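Local coordinates for protein ORF14 (Streptomyces clavuligerus, PDB 2WPW) that is a tandem GCN5-related N-acetyltransferase that binds acetyl-CoA and probably transfers an acyl group, though its acceptor substrate is not established, at residues R231-Y236 / S253-T258; A262-G267 / R300-A305. All coordinates share one frame; numbering follows the deposited sequence.

Contact 1: R231-Y236 / S253-T258; sequences RGRRAY and SVSKTT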
ATOM      1  N   ARG A 231     -12.736   3.246  -3.457  1.00 23.95           N
ATOM      2  CA  ARG A 231     -12.428   2.770  -2.130  1.00 25.96           C
ATOM      3  C   ARG A 231     -12.527   3.891  -1.108  1.00 26.66           C
ATOM      4  O   ARG A 231     -12.085   3.728   0.012  1.00 29.56           O
ATOM      5  CB  ARG A 231     -11.095   2.025  -2.102  1.00 27.23           C
ATOM      6  CG  ARG A 231     -11.140   0.699  -2.844  1.00 28.00           C
ATOM      7  CD  ARG A 231      -9.713   0.151  -3.146  1.00 29.99           C
ATOM      8  NE  ARG A 231      -8.962   0.141  -1.912  1.00 32.19           N
ATOM      9  CZ  ARG A 231      -7.897  -0.620  -1.678  1.00 38.51           C
ATOM     10  NH1 ARG A 231      -7.427  -1.432  -2.614  1.00 37.49           N
ATOM     11  NH2 ARG A 231      -7.288  -0.572  -0.507  1.00 39.32           N
ATOM     12  N   GLY A 232     -13.195   4.983  -1.492  1.00 26.49           N
ATOM     13  CA  GLY A 232     -13.437   6.138  -0.612  1.00 27.01           C
ATOM     14  C   GLY A 232     -12.177   6.880  -0.192  1.00 29.97           C
ATOM     15  O   GLY A 232     -12.150   7.542   0.809  1.00 31.12           O
ATOM     16  N   ARG A 233     -11.101   6.781  -0.942  1.00 19.90           N
ATOM     17  CA  ARG A 233      -9.907   7.548  -0.545  1.00 21.31           C
ATOM     18  C   ARG A 233      -9.918   8.926  -1.200  1.00 21.31           C
ATOM     19  O   ARG A 233     -10.175   9.038  -2.387  1.00 22.02           O
ATOM     20  CB  ARG A 233      -8.586   6.808  -0.903  1.00 20.15           C
ATOM     21  CG  ARG A 233      -8.327   5.559  -0.054  1.00 23.66           C
ATOM     22  CD  ARG A 233      -7.408   4.550  -0.808  1.00 26.74           C
ATOM     23  NE  ARG A 233      -7.062   3.429   0.042  1.00 28.91           N
ATOM     24  CZ  ARG A 233      -6.108   3.497   0.970  1.00 29.48           C
ATOM     25  NH1 ARG A 233      -5.423   4.637   1.121  1.00 24.87           N
ATOM     26  NH2 ARG A 233      -5.839   2.437   1.739  1.00 25.78           N
ATOM     27  N   ARG A 234      -9.596   9.936  -0.414  1.00 21.44           N
ATOM     28  CA  ARG A 234      -9.301  11.268  -0.895  1.00 23.43           C
ATOM     29  C   ARG A 234      -7.796  11.368  -1.114  1.00 23.22           C
ATOM     30  O   ARG A 234      -7.016  10.618  -0.512  1.00 23.01           O
ATOM     31  CB  ARG A 234      -9.588  12.307   0.194  1.00 24.00           C
ATOM     32  CG  ARG A 234     -10.944  13.006   0.112  1.00 25.55           C
ATOM     33  CD  ARG A 234     -11.825  12.611   1.217  1.00 26.00           C
ATOM     34  NE  ARG A 234     -11.254  12.964   2.522  1.00 24.32           N
ATOM     35  CZ  ARG A 234     -11.748  12.450   3.640  1.00 20.60           C
ATOM     36  NH1 ARG A 234     -12.787  11.625   3.543  1.00 17.52           N
ATOM     37  NH2 ARG A 234     -11.235  12.748   4.810  1.00 16.02           N
ATOM     38  N   ALA A 235      -7.375  12.327  -1.931  1.00 22.97           N
ATOM     39  CA  ALA A 235      -5.939  12.448  -2.244  1.00 22.39           C
ATOM     40  C   ALA A 235      -5.578  13.922  -2.483  1.00 21.58           C
ATOM     41  O   ALA A 235      -6.415  14.651  -3.013  1.00 21.76           O
ATOM     42  CB  ALA A 235      -5.583  11.584  -3.460  1.00 22.46           C
ATOM     43  N   TYR A 236      -4.366  14.318  -2.050  1.00 19.30           N
ATOM     44  CA  TYR A 236      -3.826  15.685  -2.149  1.00 19.51           C
ATOM     45  C   TYR A 236      -2.505  15.693  -2.995  1.00 19.45           C
ATOM     46  O   TYR A 236      -1.536  15.017  -2.675  1.00 18.09           O
ATOM     47  CB  TYR A 236      -3.577  16.274  -0.714  1.00 18.73           C
ATOM     48  CG  TYR A 236      -4.859  16.302   0.061  1.00 18.34           C
ATOM     49  CD1 TYR A 236      -5.286  15.191   0.782  1.00 19.06           C
ATOM     50  CD2 TYR A 236      -5.706  17.393  -0.022  1.00 19.89           C
ATOM     51  CE1 TYR A 236      -6.516  15.192   1.441  1.00 20.51           C
ATOM     52  CE2 TYR A 236      -6.931  17.414   0.636  1.00 20.40           C
ATOM     53  CZ  TYR A 236      -7.339  16.320   1.352  1.00 23.62           C
ATOM     54  OH  TYR A 236      -8.582  16.362   1.977  1.00 22.37           O
ATOM     55  N   SER A 253       2.308  13.281  -3.492  1.00 20.36           N
ATOM     56  CA  SER A 253       0.941  13.039  -3.092  1.00 19.98           C
ATOM     57  C   SER A 253       0.782  12.466  -1.695  1.00 20.13           C
ATOM     58  O   SER A 253       1.757  11.965  -1.080  1.00 21.05           O
ATOM     59  CB  SER A 253       0.244  12.134  -4.117  1.00 21.43           C
ATOM     60  OG  SER A 253       0.686  10.816  -4.008  1.00 20.60           O
ATOM     61  N   VAL A 254      -0.469  12.504  -1.236  1.00 19.07           N
ATOM     62  CA  VAL A 254      -0.914  11.972   0.039  1.00 17.07           C
ATOM     63  C   VAL A 254      -2.331  11.447  -0.169  1.00 18.26           C
ATOM     64  O   VAL A 254      -3.158  12.079  -0.846  1.00 18.45           O
ATOM     65  CB  VAL A 254      -0.953  13.048   1.129  1.00 16.93           C
ATOM     66  CG1 VAL A 254      -1.812  12.548   2.359  1.00 12.74           C
ATOM     67  CG2 VAL A 254       0.463  13.420   1.547  1.00 10.14           C
ATOM     68  N   SER A 255      -2.585  10.277   0.406  1.00 18.88           N
ATOM     69  CA  SER A 255      -3.786   9.503   0.224  1.00 19.34           C
ATOM     70  C   SER A 255      -4.436   9.473   1.611  1.00 19.92           C
ATOM     71  O   SER A 255      -3.725   9.322   2.648  1.00 20.31           O
ATOM     72  CB  SER A 255      -3.399   8.106  -0.240  1.00 19.69           C
ATOM     73  OG  SER A 255      -4.550   7.256  -0.413  1.00 24.73           O
ATOM     74  N   LYS A 256      -5.756   9.675   1.660  1.00 20.21           N
ATOM     75  CA  LYS A 256      -6.535   9.666   2.944  1.00 20.54           C
ATOM     76  C   LYS A 256      -7.783   8.766   2.835  1.00 20.10           C
ATOM     77  O   LYS A 256      -8.657   9.039   1.971  1.00 20.75           O
ATOM     78  CB  LYS A 256      -7.024  11.067   3.241  1.00 20.76           C
ATOM     79  CG  LYS A 256      -6.877  11.473   4.691  1.00 26.87           C
ATOM     80  CD  LYS A 256      -8.125  11.333   5.503  1.00 27.03           C
ATOM     81  CE  LYS A 256      -7.770  10.873   6.928  1.00 18.31           C
ATOM     82  NZ  LYS A 256      -8.224   9.487   7.094  1.00 14.99           N
ATOM     83  N   THR A 257      -7.847   7.693   3.629  1.00 18.54           N
ATOM     84  CA  THR A 257      -9.018   6.817   3.655  1.00 18.98           C
ATOM     85  C   THR A 257     -10.166   7.628   4.291  1.00 19.98           C
ATOM     86  O   THR A 257      -9.931   8.587   5.071  1.00 17.55           O
ATOM     87  CB  THR A 257      -8.790   5.515   4.507  1.00 20.12           C
ATOM     88  OG1 THR A 257      -8.355   5.853   5.847  1.00 19.16           O
ATOM     89  CG2 THR A 257      -7.752   4.546   3.865  1.00 17.32           C
ATOM     90  N   THR A 258     -11.394   7.287   3.904  1.00 20.68           N
ATOM     91  CA  THR A 258     -12.569   7.846   4.520  1.00 21.49           C
ATOM     92  C   THR A 258     -12.474   7.672   6.045  1.00 22.48           C
ATOM     93  O   THR A 258     -12.864   8.596   6.793  1.00 22.91           O
ATOM     94  CB  THR A 258     -13.831   7.089   4.047  1.00 22.47           C
ATOM     95  OG1 THR A 258     -14.088   7.405   2.692  1.00 24.20           O
ATOM     96  CG2 THR A 258     -15.060   7.504   4.859  1.00 22.99           C
TER
HETATM   97  O   HOH W   1     -11.378   4.819   2.465  1.00  6.53           O
HETATM   98  O   HOH W   2     -13.754  11.193   6.044  1.00 24.40           O

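Contact 2: A262-G267 / R300-A305; sequences AYALQG and RLVETA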
ATOM      1  N   ALA A 262      -7.260  10.583  12.011  1.00 20.75           N
ATOM      2  CA  ALA A 262      -5.912  11.005  12.412  1.00 21.38           C
ATOM      3  C   ALA A 262      -4.735  10.516  11.511  1.00 21.60           C
ATOM      4  O   ALA A 262      -3.556  10.900  11.737  1.00 20.76           O
ATOM      5  CB  ALA A 262      -5.636  10.672  13.882  1.00 20.33           C
ATOM      6  N   TYR A 263      -5.053   9.656  10.532  1.00 21.66           N
ATOM      7  CA  TYR A 263      -4.031   8.902   9.776  1.00 21.59           C
ATOM      8  C   TYR A 263      -4.003   9.290   8.276  1.00 21.31           C
ATOM      9  O   TYR A 263      -5.036   9.594   7.686  1.00 21.57           O
ATOM     10  CB  TYR A 263      -4.351   7.434   9.831  1.00 21.93           C
ATOM     11  CG  TYR A 263      -4.031   6.772  11.136  1.00 24.06           C
ATOM     12  CD1 TYR A 263      -2.850   6.055  11.297  1.00 21.65           C
ATOM     13  CD2 TYR A 263      -4.927   6.816  12.192  1.00 22.54           C
ATOM     14  CE1 TYR A 263      -2.573   5.465  12.449  1.00 21.26           C
ATOM     15  CE2 TYR A 263      -4.635   6.204  13.359  1.00 20.83           C
ATOM     16  CZ  TYR A 263      -3.458   5.540  13.477  1.00 21.08           C
ATOM     17  OH  TYR A 263      -3.140   4.900  14.644  1.00 23.82           O
ATOM     18  N   ALA A 264      -2.824   9.234   7.659  1.00 19.59           N
ATOM     19  CA  ALA A 264      -2.733   9.504   6.235  1.00 18.86           C
ATOM     20  C   ALA A 264      -1.529   8.741   5.644  1.00 19.31           C
ATOM     21  O   ALA A 264      -0.644   8.267   6.401  1.00 17.38           O
ATOM     22  CB  ALA A 264      -2.631  11.003   5.960  1.00 17.66           C
ATOM     23  N   LEU A 265      -1.497   8.645   4.313  1.00 19.56           N
ATOM     24  CA  LEU A 265      -0.418   7.930   3.670  1.00 22.95           C
ATOM     25  C   LEU A 265       0.405   8.827   2.773  1.00 24.30           C
ATOM     26  O   LEU A 265      -0.129   9.484   1.855  1.00 25.34           O
ATOM     27  CB  LEU A 265      -0.964   6.724   2.915  1.00 23.58           C
ATOM     28  CG  LEU A 265      -0.012   5.916   2.014  1.00 27.49           C
ATOM     29  CD1 LEU A 265       1.070   5.306   2.804  1.00 29.17           C
ATOM     30  CD2 LEU A 265      -0.810   4.791   1.352  1.00 29.87           C
ATOM     31  N   GLN A 266       1.706   8.883   3.019  1.00 25.08           N
ATOM     32  CA  GLN A 266       2.530   9.805   2.233  1.00 25.94           C
ATOM     33  C   GLN A 266       3.002   9.068   1.002  1.00 26.54           C
ATOM     34  O   GLN A 266       3.641   8.030   1.156  1.00 28.17           O
ATOM     35  CB  GLN A 266       3.754  10.235   3.047  1.00 27.05           C
ATOM     36  CG  GLN A 266       4.890  10.659   2.176  1.00 26.77           C
ATOM     37  CD  GLN A 266       4.690  12.041   1.732  1.00 29.58           C
ATOM     38  OE1 GLN A 266       4.947  12.984   2.473  1.00 33.90           O
ATOM     39  NE2 GLN A 266       4.199  12.203   0.523  1.00 31.92           N
ATOM     40  N   GLY A 267       2.697   9.551  -0.201  1.00 25.94           N
ATOM     41  CA  GLY A 267       3.109   8.806  -1.407  1.00 27.82           C
ATOM     42  C   GLY A 267       4.508   9.189  -1.894  1.00 28.94           C
ATOM     43  O   GLY A 267       5.256   9.921  -1.219  1.00 28.82           O
ATOM     44  N   ARG A 300      -2.519  13.506  12.143  1.00 24.43           N
ATOM     45  CA  ARG A 300      -1.445  13.558  13.098  1.00 26.46           C
ATOM     46  C   ARG A 300      -0.389  12.500  12.695  1.00 26.04           C
ATOM     47  O   ARG A 300       0.825  12.690  12.897  1.00 27.42           O
ATOM     48  CB  ARG A 300      -2.027  13.238  14.454  1.00 27.60           C
ATOM     49  CG  ARG A 300      -2.021  14.346  15.466  1.00 35.27           C
ATOM     50  CD  ARG A 300      -2.732  15.642  15.065  1.00 39.61           C
ATOM     51  NE  ARG A 300      -1.909  16.697  15.620  1.00 46.62           N
ATOM     52  CZ  ARG A 300      -1.343  17.679  14.914  1.00 52.03           C
ATOM     53  NH1 ARG A 300      -1.574  17.800  13.593  1.00 50.12           N
ATOM     54  NH2 ARG A 300      -0.568  18.571  15.548  1.00 52.36           N
ATOM     55  N   LEU A 301      -0.847  11.394  12.103  1.00 24.78           N
ATOM     56  CA  LEU A 301       0.051  10.230  11.874  1.00 24.29           C
ATOM     57  C   LEU A 301       0.185   9.906  10.397  1.00 23.10           C
ATOM     58  O   LEU A 301      -0.781   9.468   9.810  1.00 22.86           O
ATOM     59  CB  LEU A 301      -0.435   8.998  12.653  1.00 23.29           C
ATOM     60  CG  LEU A 301      -0.533   9.180  14.174  1.00 23.32           C
ATOM     61  CD1 LEU A 301      -1.117   7.962  14.860  1.00 17.28           C
ATOM     62  CD2 LEU A 301       0.814   9.515  14.763  1.00 20.08           C
ATOM     63  N   VAL A 302       1.371  10.127   9.805  1.00 23.10           N
ATOM     64  CA  VAL A 302       1.571   9.937   8.356  1.00 22.19           C
ATOM     65  C   VAL A 302       2.599   8.843   8.098  1.00 22.81           C
ATOM     66  O   VAL A 302       3.670   8.810   8.726  1.00 23.98           O
ATOM     67  CB  VAL A 302       2.007  11.254   7.709  1.00 22.62           C
ATOM     68  CG1 VAL A 302       2.133  11.153   6.145  1.00 19.54           C
ATOM     69  CG2 VAL A 302       1.032  12.409   8.159  1.00 20.49           C
ATOM     70  N   GLU A 303       2.264   7.908   7.220  1.00 22.08           N
ATOM     71  CA  GLU A 303       3.160   6.790   7.027  1.00 23.40           C
ATOM     72  C   GLU A 303       3.758   6.839   5.663  1.00 23.54           C
ATOM     73  O   GLU A 303       3.153   7.376   4.747  1.00 25.03           O
ATOM     74  CB  GLU A 303       2.487   5.424   7.283  1.00 24.28           C
ATOM     75  CG  GLU A 303       1.329   5.100   6.358  1.00 24.04           C
ATOM     76  CD  GLU A 303       0.716   3.736   6.631  1.00 23.79           C
ATOM     77  OE1 GLU A 303       1.388   2.710   6.442  1.00 24.54           O
ATOM     78  OE2 GLU A 303      -0.447   3.694   7.045  1.00 21.69           O
ATOM     79  N   THR A 304       4.949   6.292   5.504  1.00 24.44           N
ATOM     80  CA  THR A 304       5.505   6.171   4.166  1.00 24.29           C
ATOM     81  C   THR A 304       6.465   5.013   4.129  1.00 24.68           C
ATOM     82  O   THR A 304       6.827   4.502   5.175  1.00 25.48           O
ATOM     83  CB  THR A 304       6.190   7.498   3.736  1.00 24.47           C
ATOM     84  OG1 THR A 304       6.285   7.545   2.315  1.00 26.82           O
ATOM     85  CG2 THR A 304       7.610   7.666   4.346  1.00 24.48           C
ATOM     86  N   ALA A 305       6.860   4.573   2.939  1.00 26.52           N
ATOM     87  CA  ALA A 305       7.849   3.507   2.851  1.00 26.04           C
ATOM     88  C   ALA A 305       8.824   3.657   1.688  1.00 27.13           C
ATOM     89  O   ALA A 305       8.405   3.906   0.573  1.00 29.54           O
ATOM     90  CB  ALA A 305       7.149   2.161   2.785  1.00 25.26           C
TER
HETATM   91  O   HOH W   3      -1.742   5.801   7.698  1.00  3.86           O

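Contact 1: R231-Y236 / S253-T258
Arg233 lies alongside Thr257, whose methyl CG2 sits over the centre of one guanidinium face, 3.5 Å from CZ. At the edge of that group, near its plane, NH1 donates to Ser255 OG at 3.2 Å in a rather bent bond of 139°. Ser255 swings its hydroxyl to meet the arginine by setting OG opposite the backbone N (chi1 179°). With an alanine in place of Arg233, Asp45 would probably keep only Arg231 of its two arginines, Ser255 OG would lose this donor and the Thr257 methyl its flat cover. The two segments pair as the open end of the antiparallel hairpin formed by strands 234-242 and 247-256, within the second GNAT repeat. Arg234 and Lys256 are a hydrogen-bonded pair: Arg234 N to Lys256 O and Lys256 N to Arg234 O are both 2.7 Å. On their face of the sheet the two side chains run together: Arg234 NH2 lies 3.5 Å from Lys256 CD and bridges to Glu296, whereas the lysine bends away so that NZ bonds Thr257 O and Asn260 O. Gly232, at positive phi, is the C-prime residue of the Schellman motif closing helix 214-230; Thr258 OG1, donating to a lone pair of Gly232 O at 2.7 Å, ties that helix end to the hairpin.

Contact 2: A262-G267 / R300-A305
Leu301 lies beside Tyr263 in parallel pairing and points the same way, its CB over one face of the phenol ring and its methyl CD1 3.6 Å from CZ. Setting CG opposite its carbonyl carbon (chi1 -59°) carries the leucine branch along the ring toward the hydroxyl end. Leu301 also touches Trp160 and Asp162 of strand 149-162. Gln266 is the second large contributor. Its CB packs against Val302 CG1 at 3.6 Å, while CG passes 3.4 Å from Thr304 OG1; that hydroxyl donates to Gln266 O at 2.9 Å, approaching from above the carbonyl plane. Glu303, the third, lays its CG 3.6 Å from Leu265 CD1, the two side chains crossing at a slant. Beyond CG the extended chain carries the carboxylate to its polar partners: OE2 takes a bond from a water that also donates to Ala264 O, and OE1 is hydrogen-bonded to His158 NE2. Strands 263-271 and 301-307 are the parallel strands of a beta-alpha-beta unit joined through helix 280-295, as in the GNAT fold. Where the pairing begins, Ala262 O accepts from both Arg300 N and Leu301 N, each at 2.8 Å. The carboxylate and the threonine hydroxyl thus both find polar partners, and the water joins the glutamate to the very carbonyl that receives Glu303 N, coupling side chain and backbone of one residue to the neighbouring strand.

Contact 1 and contact 2 lie in series along the chain, their centres about 10 Å apart, and both belong to the second GNAT-family part of the protein. Strands 247-256 and 263-271 follow one another in sequence and lie side by side, so strands 234-242, 247-256, 263-271 and 301-307 form a continuous run. Ser253 O to Gly267 N, at 2.7 Å, and Ser255 O to Leu265 N, at 2.9 Å, are probable hydrogen bonds joining the two contacts. Pairing is antiparallel as far as 263-271 and becomes parallel at 301-307, with helix 280-295 packing on Tyr236 and Val254 before the chain returns as strand 301-307. Both contacts are remote from the residues that bind acetyl-CoA in the first repeat.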